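Probable ribosomal RNA small subunit methyltransferase (Thermus thermophilus, PDB 3DMH) transfers a methyl group from S-adenosylmethionine to the N2 atom of a guanosine in 16S ribosomal RNA. Local coordinates at residues P250-G255 with N278-Q283; E295-D300 with A327-P332. All blocks are in the same frame, centred on the assembly; numbering follows the deposited sequence.

Contact 1: P250-G255 with N278-Q283; sequences PLARMG and NALKAQ
Torsions at R253 bring its guanidinium to N278 and L280. Its CG is anti to the backbone N (chi1 -179°), and the chain then bends at both chi2 and chi3. The guanidinium therefore folds round to the loop 278-283 instead of running straight out. The setting is the Rossmann-like fold of class I methyltransferases. Helix 248-253 and helix 265-277 belong to consecutive beta-alpha-beta crossovers, and the end of the first meets the loop that leaves the second. Each ends in a Schellman motif, with G255 and A279 at positive phi.

R253 NH2 donates to the backbone N278 O over 3.0 Å. The oxygen lies in the guanidinium plane and is met on a lone pair, but the bond is bent, at 139°. A water appears to link R253 NH2 to N278 OD1, though its distance of 2.5 Å from R253 NH2 is doubtfully short. The N278 side chain crosses that of R253 at about a right angle, with amide and guanidinium planes 43° apart. Its ND2 is turned to other partners, G274 O and T199 O, so ND2 has two protein acceptors of its own. Y198 of strand 196-202 touches both R253 and N278.

L280 supplies the apolar half. L280 CD2 sits at the edge of the guanidinium, 3.4 Å from R253 NE, and reaches R253 CA at 3.6 Å. The same methyl, L280 CD2, meets A252 CB at 4.3 Å, and L249 also touches this leucine. With an alanine at position R253, N278 O is likely to lose this donor, and a gap would probably open beside L280 CD2.

Further along, the loop passes A252 with its backbone: A252 CB stands 3.9 Å from K281 O.

Contact 2: E295-D300 with A327-P332; sequences EEARFD and AARLRP
R329 reaches along the segment 295-300 from the end of helix 317-329. R329 CB lies 4.1 Å from F299 CD2, and the two side chains run side by side, pointing the same way. The chain bends at chi2 (-83°), which takes R329 CD to 3.4 Å from A297 O. NE turns to D290 in a salt bridge. At the tip, R329 NH1 donates to A297 O over 3.0 Å. The bond is nearly straight, lies in the guanidinium plane and uses a lone pair of the carbonyl. NH1 also bonds to T294 O.

A297 O has a second donor, R298 NH1, which comes from above the carbonyl plane. R298 NH1 also holds E295 O, this time on a lone pair. The two guanidinium planes stand 80° apart, with R298 NH1 and R329 NH1 separated by 3.7 Å. The shared carbonyl and D290 probably offset this closeness of like charges. A328 O lies over one face of the R298 group.

Between these arginines and R331 the backbones pair. F299 and L330 form a parallel bridge at the end of helix 317-329, just before strand 334-340, where the crossover from strand 299-304 completes itself in the Rossmann-like sheet. F299 N donates to R329 O at 2.9 Å. R331 N donates to F299 O at 3.0 Å. On L330, CD2 touches F299 O at 3.4 Å.

The R331 chain bends at chi3, and one guanidinium face covers the backbone at R298 and F299. R331 NH2 makes a salt bridge with D300 OD1 at 3.1 Å, meeting the oxygen from above the carboxylate plane. Q236 grips both partners: its OE1 accepts from R331 NH2, and its N donates to D300 OD2.

From the N terminus the chain first builds a separate seven-stranded sheet, then enters the second, where helix 248-253 opens contact 1. Strand 257-262 and helix 265-277 follow, and contact 1 closes this loop when the chain returns at 278-283. Strand 283-286, an outermost strand of the sheet, starts there. The chain then reaches 295-300 and opens contact 2. Strand 299-304 and helix 317-329 form the second loop, closed at 327-332. The two loops are in series and neither nest nor cross. Contact 1 ties the end of helix 248-253 to the loop between helix 265-277 and strand 283-286, while contact 2 joins a strand start to a helix end. Their nearest atoms are about 7 Å apart.

Contact 1: P250-G255 with N278-Q283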
ATOM      1  N   PRO A 250      -1.487  19.896  -4.586  1.00 20.01           N
ATOM      2  CA  PRO A 250      -1.706  21.283  -4.140  1.00 20.17           C
ATOM      3  C   PRO A 250      -0.459  21.916  -3.532  1.00 19.98           C
ATOM      4  O   PRO A 250      -0.154  23.058  -3.847  1.00 20.85           O
ATOM      5  CB  PRO A 250      -2.805  21.140  -3.085  1.00 19.82           C
ATOM      6  CG  PRO A 250      -3.552  19.938  -3.509  1.00 20.45           C
ATOM      7  CD  PRO A 250      -2.478  18.987  -3.986  1.00 21.06           C
ATOM      8  N   LEU A 251       0.269  21.180  -2.685  1.00 19.95           N
ATOM      9  CA  LEU A 251       1.479  21.758  -2.099  1.00 20.56           C
ATOM     10  C   LEU A 251       2.550  22.086  -3.152  1.00 20.66           C
ATOM     11  O   LEU A 251       3.242  23.106  -3.034  1.00 20.62           O
ATOM     12  CB  LEU A 251       2.027  20.881  -0.970  1.00 20.67           C
ATOM     13  CG  LEU A 251       1.111  20.833   0.267  1.00 21.11           C
ATOM     14  CD1 LEU A 251       1.557  19.706   1.185  1.00 23.44           C
ATOM     15  CD2 LEU A 251       1.052  22.178   1.018  1.00 22.07           C
ATOM     16  N   ALA A 252       2.667  21.249  -4.187  1.00 20.89           N
ATOM     17  CA  ALA A 252       3.583  21.529  -5.309  1.00 21.20           C
ATOM     18  C   ALA A 252       3.108  22.749  -6.078  1.00 21.44           C
ATOM     19  O   ALA A 252       3.910  23.609  -6.459  1.00 21.76           O
ATOM     20  CB  ALA A 252       3.697  20.335  -6.249  1.00 21.48           C
ATOM     21  N   ARG A 253       1.795  22.817  -6.296  1.00 22.04           N
ATOM     22  CA  ARG A 253       1.191  23.971  -6.985  1.00 22.05           C
ATOM     23  C   ARG A 253       1.441  25.280  -6.225  1.00 23.04           C
ATOM     24  O   ARG A 253       1.652  26.331  -6.840  1.00 22.62           O
ATOM     25  CB  ARG A 253      -0.308  23.737  -7.220  1.00 22.21           C
ATOM     26  CG  ARG A 253      -1.089  24.852  -7.959  1.00 23.58           C
ATOM     27  CD  ARG A 253      -0.563  25.141  -9.353  1.00 29.04           C
ATOM     28  NE  ARG A 253      -0.647  24.013 -10.284  1.00 32.96           N
ATOM     29  CZ  ARG A 253      -1.767  23.551 -10.840  1.00 35.17           C
ATOM     30  NH1 ARG A 253      -2.949  24.095 -10.550  1.00 37.53           N
ATOM     31  NH2 ARG A 253      -1.701  22.532 -11.692  1.00 34.71           N
ATOM     32  N   MET A 254       1.446  25.194  -4.899  1.00 23.32           N
ATOM     33  CA  MET A 254       1.724  26.335  -4.026  1.00 24.45           C
ATOM     34  C   MET A 254       3.213  26.697  -3.974  1.00 24.06           C
ATOM     35  O   MET A 254       3.590  27.658  -3.302  1.00 24.54           O
ATOM     36  CB  MET A 254       1.181  26.095  -2.609  1.00 24.46           C
ATOM     37  CG  MET A 254      -0.342  25.940  -2.496  1.00 25.58           C
ATOM     38  SD  MET A 254      -0.888  25.300  -0.885  1.00 27.49           S
ATOM     39  CE  MET A 254      -0.790  26.766   0.134  1.00 30.57           C
ATOM     40  N   GLY A 255       4.052  25.946  -4.682  1.00 23.47           N
ATOM     41  CA  GLY A 255       5.468  26.299  -4.834  1.00 23.40           C
ATOM     42  C   GLY A 255       6.426  25.607  -3.876  1.00 23.06           C
ATOM     43  O   GLY A 255       7.604  25.982  -3.791  1.00 23.00           O
ATOM     44  N   ASN A 278      -0.795  17.493 -14.483  1.00 21.16           N
ATOM     45  CA  ASN A 278      -1.058  18.829 -13.950  1.00 21.88           C
ATOM     46  C   ASN A 278       0.109  19.840 -14.138  1.00 22.42           C
ATOM     47  O   ASN A 278       0.090  20.905 -13.491  1.00 22.45           O
ATOM     48  CB  ASN A 278      -1.519  18.722 -12.482  1.00 21.61           C
ATOM     49  CG  ASN A 278      -2.906  18.082 -12.349  1.00 21.19           C
ATOM     50  OD1 ASN A 278      -3.923  18.787 -12.305  1.00 23.72           O
ATOM     51  ND2 ASN A 278      -2.960  16.747 -12.337  1.00 19.70           N
ATOM     52  N   ALA A 279       1.126  19.480 -14.975  1.00 24.14           N
ATOM     53  CA  ALA A 279       2.298  20.371 -15.196  1.00 23.51           C
ATOM     54  C   ALA A 279       3.008  20.751 -13.911  1.00 24.35           C
ATOM     55  O   ALA A 279       3.422  21.893 -13.671  1.00 22.76           O
ATOM     56  CB  ALA A 279       1.919  21.615 -16.032  1.00 24.98           C
ATOM     57  N   LEU A 280       3.134  19.738 -13.042  1.00 22.95           N
ATOM     58  CA  LEU A 280       3.728  19.869 -11.667  1.00 23.43           C
ATOM     59  C   LEU A 280       4.906  18.929 -11.399  1.00 23.26           C
ATOM     60  O   LEU A 280       4.935  17.811 -11.911  1.00 24.10           O
ATOM     61  CB  LEU A 280       2.662  19.614 -10.586  1.00 23.32           C
ATOM     62  CG  LEU A 280       1.540  20.649 -10.404  1.00 22.36           C
ATOM     63  CD1 LEU A 280       0.444  20.138  -9.479  1.00 23.54           C
ATOM     64  CD2 LEU A 280       2.107  21.976  -9.882  1.00 22.19           C
ATOM     65  N   LYS A 281       5.860  19.365 -10.571  1.00 23.59           N
ATOM     66  CA  LYS A 281       7.051  18.553 -10.254  1.00 24.18           C
ATOM     67  C   LYS A 281       7.137  18.236  -8.768  1.00 23.77           C
ATOM     68  O   LYS A 281       6.993  19.113  -7.915  1.00 24.27           O
ATOM     69  CB  LYS A 281       8.348  19.265 -10.699  1.00 24.92           C
ATOM     70  CG  LYS A 281       8.651  19.225 -12.206  1.00 26.68           C
ATOM     71  CD  LYS A 281       7.824  20.244 -12.981  1.00 31.44           C
ATOM     72  CE  LYS A 281       8.005  20.093 -14.483  1.00 31.51           C
ATOM     73  NZ  LYS A 281       6.844  20.683 -15.199  1.00 34.44           N
ATOM     74  N   ALA A 282       7.373  16.963  -8.478  1.00 22.78           N
ATOM     75  CA  ALA A 282       7.640  16.486  -7.119  1.00 22.22           C
ATOM     76  C   ALA A 282       8.319  15.131  -7.200  1.00 22.32           C
ATOM     77  O   ALA A 282       8.249  14.448  -8.231  1.00 22.77           O
ATOM     78  CB  ALA A 282       6.343  16.392  -6.299  1.00 22.07           C
ATOM     79  N   GLN A 283       8.983  14.738  -6.116  1.00 21.95           N
ATOM     80  CA  GLN A 283       9.595  13.426  -6.049  1.00 22.55           C
ATOM     81  C   GLN A 283       8.560  12.482  -5.504  1.00 22.37           C
ATOM     82  O   GLN A 283       7.987  12.737  -4.448  1.00 24.67           O
ATOM     83  CB  GLN A 283      10.813  13.432  -5.142  1.00 22.84           C
ATOM     84  CG  GLN A 283      11.926  14.336  -5.662  1.00 24.97           C
ATOM     85  CD  GLN A 283      13.164  14.254  -4.809  1.00 27.54           C
ATOM     86  OE1 GLN A 283      13.821  13.208  -4.742  1.00 33.01           O
ATOM     87  NE2 GLN A 283      13.486  15.342  -4.138  1.00 28.21           N
TER
HETATM   88  O   HOH W   1      -3.793  21.398 -12.569  0.60 31.95           O

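Contact 2: E295-D300 with A327-P332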
ATOM      1  N   GLU A 295      19.965   9.463   5.162  1.00 24.67           N
ATOM      2  CA  GLU A 295      19.993   9.686   6.600  1.00 25.55           C
ATOM      3  C   GLU A 295      19.838  11.180   6.938  1.00 25.30           C
ATOM      4  O   GLU A 295      19.165  11.536   7.906  1.00 25.37           O
ATOM      5  CB  GLU A 295      21.326   9.159   7.150  1.00 25.78           C
ATOM      6  CG  GLU A 295      21.428   9.104   8.661  1.00 29.69           C
ATOM      7  CD  GLU A 295      22.633   8.318   9.124  1.00 33.99           C
ATOM      8  OE1 GLU A 295      22.772   7.135   8.730  1.00 37.24           O
ATOM      9  OE2 GLU A 295      23.455   8.883   9.880  1.00 36.42           O
ATOM     10  N   GLU A 296      20.419  12.032   6.100  1.00 25.25           N
ATOM     11  CA  GLU A 296      20.537  13.466   6.386  1.00 25.90           C
ATOM     12  C   GLU A 296      19.335  14.340   6.002  1.00 25.24           C
ATOM     13  O   GLU A 296      19.227  15.477   6.475  1.00 25.43           O
ATOM     14  CB  GLU A 296      21.815  14.049   5.759  1.00 26.19           C
ATOM     15  CG  GLU A 296      21.966  13.836   4.246  1.00 28.85           C
ATOM     16  CD  GLU A 296      22.755  12.568   3.886  1.00 31.10           C
ATOM     17  OE1 GLU A 296      22.729  11.590   4.670  1.00 30.85           O
ATOM     18  OE2 GLU A 296      23.399  12.548   2.810  1.00 32.72           O
ATOM     19  N   ALA A 297      18.434  13.824   5.162  1.00 24.41           N
ATOM     20  CA  ALA A 297      17.362  14.661   4.615  1.00 23.34           C
ATOM     21  C   ALA A 297      16.483  15.240   5.721  1.00 23.20           C
ATOM     22  O   ALA A 297      16.010  14.502   6.593  1.00 22.91           O
ATOM     23  CB  ALA A 297      16.516  13.882   3.618  1.00 23.12           C
ATOM     24  N   ARG A 298      16.290  16.561   5.687  1.00 22.71           N
ATOM     25  CA  ARG A 298      15.384  17.255   6.608  1.00 22.45           C
ATOM     26  C   ARG A 298      14.409  18.165   5.856  1.00 21.77           C
ATOM     27  O   ARG A 298      14.599  18.459   4.671  1.00 21.99           O
ATOM     28  CB  ARG A 298      16.160  18.080   7.640  1.00 22.40           C
ATOM     29  CG  ARG A 298      17.162  17.307   8.472  1.00 24.44           C
ATOM     30  CD  ARG A 298      16.484  16.369   9.451  1.00 26.61           C
ATOM     31  NE  ARG A 298      17.476  15.704  10.294  1.00 28.82           N
ATOM     32  CZ  ARG A 298      18.006  14.510  10.035  1.00 30.27           C
ATOM     33  NH1 ARG A 298      17.640  13.828   8.950  1.00 29.43           N
ATOM     34  NH2 ARG A 298      18.910  13.997  10.865  1.00 30.84           N
ATOM     35  N   PHE A 299      13.354  18.594   6.538  1.00 20.96           N
ATOM     36  CA  PHE A 299      12.276  19.308   5.869  1.00 21.04           C
ATOM     37  C   PHE A 299      11.790  20.464   6.715  1.00 21.18           C
ATOM     38  O   PHE A 299      12.013  20.490   7.929  1.00 21.15           O
ATOM     39  CB  PHE A 299      11.125  18.336   5.550  1.00 20.55           C
ATOM     40  CG  PHE A 299      11.540  17.197   4.654  1.00 20.46           C
ATOM     41  CD1 PHE A 299      11.415  17.305   3.275  1.00 21.16           C
ATOM     42  CD2 PHE A 299      12.122  16.041   5.191  1.00 20.98           C
ATOM     43  CE1 PHE A 299      11.825  16.279   2.438  1.00 20.32           C
ATOM     44  CE2 PHE A 299      12.562  15.001   4.356  1.00 20.84           C
ATOM     45  CZ  PHE A 299      12.412  15.121   2.978  1.00 21.33           C
ATOM     46  N   ASP A 300      11.135  21.419   6.052  1.00 21.45           N
ATOM     47  CA  ASP A 300      10.515  22.574   6.696  1.00 21.37           C
ATOM     48  C   ASP A 300       9.069  22.277   7.123  1.00 21.04           C
ATOM     49  O   ASP A 300       8.594  22.793   8.142  1.00 21.89           O
ATOM     50  CB  ASP A 300      10.512  23.768   5.735  1.00 21.32           C
ATOM     51  CG  ASP A 300      11.899  24.088   5.190  1.00 22.25           C
ATOM     52  OD1 ASP A 300      12.829  24.269   6.009  1.00 23.20           O
ATOM     53  OD2 ASP A 300      12.058  24.154   3.944  1.00 21.76           O
ATOM     54  N   ALA A 327       8.910  13.992  13.514  1.00 21.61           N
ATOM     55  CA  ALA A 327       9.699  14.695  14.527  1.00 22.67           C
ATOM     56  C   ALA A 327      11.190  14.679  14.185  1.00 22.50           C
ATOM     57  O   ALA A 327      11.895  15.690  14.343  1.00 23.19           O
ATOM     58  CB  ALA A 327       9.460  14.068  15.891  1.00 22.80           C
ATOM     59  N   ALA A 328      11.661  13.526  13.719  1.00 22.09           N
ATOM     60  CA  ALA A 328      13.072  13.320  13.428  1.00 23.14           C
ATOM     61  C   ALA A 328      13.542  14.006  12.145  1.00 23.75           C
ATOM     62  O   ALA A 328      14.719  14.365  12.027  1.00 24.56           O
ATOM     63  CB  ALA A 328      13.391  11.816  13.384  1.00 22.48           C
ATOM     64  N   ARG A 329      12.627  14.209  11.202  1.00 23.65           N
ATOM     65  CA  ARG A 329      12.981  14.711   9.877  1.00 23.92           C
ATOM     66  C   ARG A 329      12.789  16.214   9.750  1.00 24.12           C
ATOM     67  O   ARG A 329      13.187  16.789   8.739  1.00 24.82           O
ATOM     68  CB  ARG A 329      12.153  14.014   8.794  1.00 24.19           C
ATOM     69  CG  ARG A 329      12.442  12.516   8.568  1.00 25.53           C
ATOM     70  CD  ARG A 329      13.637  12.375   7.667  1.00 24.86           C
ATOM     71  NE  ARG A 329      14.035  10.985   7.442  1.00 23.12           N
ATOM     72  CZ  ARG A 329      15.195  10.628   6.896  1.00 21.73           C
ATOM     73  NH1 ARG A 329      16.089  11.551   6.515  1.00 21.55           N
ATOM     74  NH2 ARG A 329      15.480   9.341   6.730  1.00 21.98           N
ATOM     75  N   LEU A 330      12.158  16.843  10.744  1.00 24.10           N
ATOM     76  CA  LEU A 330      11.955  18.302  10.714  1.00 24.17           C
ATOM     77  C   LEU A 330      13.172  19.071  11.200  1.00 24.72           C
ATOM     78  O   LEU A 330      13.774  18.716  12.223  1.00 25.64           O
ATOM     79  CB  LEU A 330      10.741  18.724  11.551  1.00 24.29           C
ATOM     80  CG  LEU A 330       9.381  18.586  10.861  1.00 24.56           C
ATOM     81  CD1 LEU A 330       8.212  18.707  11.860  1.00 25.75           C
ATOM     82  CD2 LEU A 330       9.238  19.594   9.724  1.00 23.72           C
ATOM     83  N   ARG A 331      13.522  20.126  10.466  1.00 24.49           N
ATOM     84  CA  ARG A 331      14.533  21.078  10.919  1.00 25.11           C
ATOM     85  C   ARG A 331      13.969  21.910  12.062  1.00 24.79           C
ATOM     86  O   ARG A 331      12.754  22.069  12.173  1.00 24.97           O
ATOM     87  CB  ARG A 331      14.985  21.986   9.769  1.00 24.95           C
ATOM     88  CG  ARG A 331      16.010  21.329   8.869  1.00 27.27           C
ATOM     89  CD  ARG A 331      16.586  22.296   7.847  1.00 29.14           C
ATOM     90  NE  ARG A 331      15.632  22.529   6.776  1.00 29.96           N
ATOM     91  CZ  ARG A 331      15.688  21.978   5.567  1.00 29.46           C
ATOM     92  NH1 ARG A 331      16.679  21.164   5.220  1.00 28.09           N
ATOM     93  NH2 ARG A 331      14.737  22.256   4.691  1.00 29.15           N
ATOM     94  N   PRO A 332      14.842  22.446  12.935  1.00 24.82           N
ATOM     95  CA  PRO A 332      14.315  23.361  13.952  1.00 24.65           C
ATOM     96  C   PRO A 332      13.454  24.461  13.331  1.00 24.43           C
ATOM     97  O   PRO A 332      13.819  25.022  12.290  1.00 24.63           O
ATOM     98  CB  PRO A 332      15.577  23.976  14.558  1.00 24.74           C
ATOM     99  CG  PRO A 332      16.638  22.964  14.339  1.00 24.99           C
ATOM    100  CD  PRO A 332      16.302  22.262  13.052  1.00 24.91           C
TER